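Local structure of beta-2-microglobulin (Danio rerio, 4M9O) at residues 78-82 with 92-96. The protein forms part of the class I major histocompatibility complex, which presents peptide antigens to the immune system. Sequence-based numbering, arbitrary orientation.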
loop_
_atom_site.group_PDB
_atom_site.type_symbol
_atom_site.label_atom_id
_atom_site.label_comp_id
_atom_site.label_asym_id
_atom_site.label_seq_id
_atom_site.Cartn_x
_atom_site.Cartn_y
_atom_site.Cartn_z
ATOM N N ASP A 78 12.996 4.031 11.141
ATOM C CA ASP A 78 12.083 4.568 10.137
ATOM C C ASP A 78 10.718 3.883 10.230
ATOM O O ASP A 78 10.652 2.763 10.606
ATOM C CB ASP A 78 12.632 4.413 8.733
ATOM C CG ASP A 78 13.739 5.381 8.403
ATOM O OD1 ASP A 78 13.942 6.351 9.110
ATOM O OD2 ASP A 78 14.379 5.191 7.379
ATOM N N GLU A 79 9.648 4.575 9.912
ATOM C CA GLU A 79 8.340 3.986 9.861
ATOM C C GLU A 79 7.721 4.150 8.459
ATOM O O GLU A 79 7.686 5.211 7.945
ATOM C CB GLU A 79 7.457 4.575 10.956
ATOM C CG GLU A 79 6.010 4.272 10.809
ATOM C CD GLU A 79 5.116 5.011 11.755
ATOM O OE1 GLU A 79 4.958 4.569 12.879
ATOM O OE2 GLU A 79 4.517 6.014 11.376
ATOM N N TYR A 80 7.266 3.059 7.866
ATOM C CA TYR A 80 6.606 3.062 6.570
ATOM C C TYR A 80 5.182 2.580 6.692
ATOM O O TYR A 80 4.931 1.573 7.258
ATOM C CB TYR A 80 7.350 2.233 5.548
ATOM C CG TYR A 80 8.714 2.715 5.215
ATOM C CD1 TYR A 80 8.917 3.585 4.207
ATOM C CD2 TYR A 80 9.801 2.300 5.923
ATOM C CE1 TYR A 80 10.148 4.036 3.923
ATOM C CE2 TYR A 80 11.013 2.758 5.650
ATOM C CZ TYR A 80 11.190 3.609 4.646
ATOM O OH TYR A 80 12.425 4.066 4.411
ATOM N N THR A 81 4.267 3.356 6.157
ATOM C CA THR A 81 2.852 3.071 6.178
ATOM C C THR A 81 2.135 3.311 4.852
ATOM O O THR A 81 2.517 4.132 4.048
ATOM C CB THR A 81 2.100 3.854 7.265
ATOM O OG1 THR A 81 2.165 5.208 6.947
ATOM C CG2 THR A 81 2.684 3.680 8.573
ATOM N N CYS A 82 1.069 2.571 4.670
ATOM C CA CYS A 82 0.195 2.708 3.528
ATOM C C CYS A 82 -1.095 3.272 4.023
ATOM O O CYS A 82 -1.642 2.786 4.935
ATOM C CB CYS A 82 -0.053 1.377 2.836
ATOM S SG CYS A 82 -1.171 1.377 1.512
ATOM N N LYS A 92 -4.754 3.368 8.094
ATOM C CA LYS A 92 -3.325 3.282 7.942
ATOM C C LYS A 92 -2.787 1.886 8.237
ATOM O O LYS A 92 -3.172 1.273 9.188
ATOM C CB LYS A 92 -2.650 4.306 8.831
ATOM C CG LYS A 92 -3.147 5.674 8.668
ATOM C CD LYS A 92 -2.370 6.368 7.645
ATOM C CE LYS A 92 -2.063 7.783 8.016
ATOM N NZ LYS A 92 -2.733 8.772 7.159
ATOM N N PHE A 93 -1.934 1.384 7.379
ATOM C CA PHE A 93 -1.396 0.048 7.530
ATOM C C PHE A 93 0.124 0.086 7.543
ATOM O O PHE A 93 0.737 0.502 6.629
ATOM C CB PHE A 93 -1.943 -0.875 6.446
ATOM C CG PHE A 93 -3.431 -0.936 6.407
ATOM C CD1 PHE A 93 -4.103 -1.974 6.980
ATOM C CD2 PHE A 93 -4.166 0.064 5.854
ATOM C CE1 PHE A 93 -5.438 -2.029 6.961
ATOM C CE2 PHE A 93 -5.501 -0.007 5.840
ATOM C CZ PHE A 93 -6.132 -1.055 6.410
ATOM N N SER A 94 0.699 -0.338 8.639
ATOM C CA SER A 94 2.138 -0.320 8.828
ATOM C C SER A 94 2.896 -1.489 8.204
ATOM O O SER A 94 2.442 -2.555 8.232
ATOM C CB SER A 94 2.468 -0.234 10.310
ATOM O OG SER A 94 2.037 0.965 10.877
ATOM N N TRP A 95 4.058 -1.249 7.657
ATOM C CA TRP A 95 4.935 -2.312 7.232
ATOM C C TRP A 95 5.670 -2.777 8.485
ATOM O O TRP A 95 6.334 -2.024 9.109
ATOM C CB TRP A 95 5.916 -1.855 6.174
ATOM C CG TRP A 95 6.881 -2.907 5.726
ATOM C CD1 TRP A 95 6.584 -4.111 5.243
ATOM C CD2 TRP A 95 8.290 -2.819 5.721
ATOM N NE1 TRP A 95 7.689 -4.783 4.935
ATOM C CE2 TRP A 95 8.769 -4.017 5.224
ATOM C CE3 TRP A 95 9.205 -1.839 6.099
ATOM C CZ2 TRP A 95 10.114 -4.269 5.090
ATOM C CZ3 TRP A 95 10.520 -2.097 5.956
ATOM C CH2 TRP A 95 10.966 -3.301 5.452
ATOM N N GLU A 96 5.500 -4.043 8.793
ATOM C CA GLU A 96 5.969 -4.670 10.000
ATOM C C GLU A 96 6.845 -5.864 9.665
ATOM O O GLU A 96 6.378 -6.961 9.684
ATOM C CB GLU A 96 4.770 -5.186 10.803
ATOM C CG GLU A 96 3.926 -4.139 11.504
ATOM C CD GLU A 96 2.649 -4.677 12.176
ATOM O OE1 GLU A 96 2.366 -5.882 12.100
ATOM O OE2 GLU A 96 1.912 -3.884 12.795
HETATM O O HOH W 1 7.592 0.297 8.965
#
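C82 and F93 form an antiparallel hydrogen-bonded pair. C82 N gives its hydrogen to F93 O at 2.9 Å, and F93 N reaches back to C82 O at 2.8 Å. The neighbouring pair, T81 with S94, is non-hydrogen-bonded; the next backbone link, W95 N to Y80 O at 3.0 Å, is practically straight, with an angle of 179° at the hydrogen. Beyond it a water spans Y80 N and W95 O, taking the place of a direct bond between them: it accepts from Y80 N and donates to W95 O at 2.6 Å. Weaker CA-H...O contacts, from T81 CA to F93 O and from K92 CA to C82 O, supplement the classical bonds.

Side chains divide between the two faces. On one, T81 turns its methyl CG2 to S94 OG at 3.6 Å, a van der Waals contact. On the other, Y80 and W95 run side by side in the same direction, and their rings meet obliquely, CD2 of Y80 lying 4.2 Å from CE3 of W95; F72 packs against both rings. The F93 ring, its CG anti to the carbonyl carbon (chi1 -56°), brings CD2 edge-on to C82 O at 3.8 Å. C82 places SG anti to its backbone N (chi1 176°) and joins C27 in the disulfide.

Strands 80-86 and 89-94 are thus a hairpin at the border of one sheet, with C82 linking it to the facing sheet, the disulfide-pinned sandwich characteristic of an immunoglobulin C1-type domain.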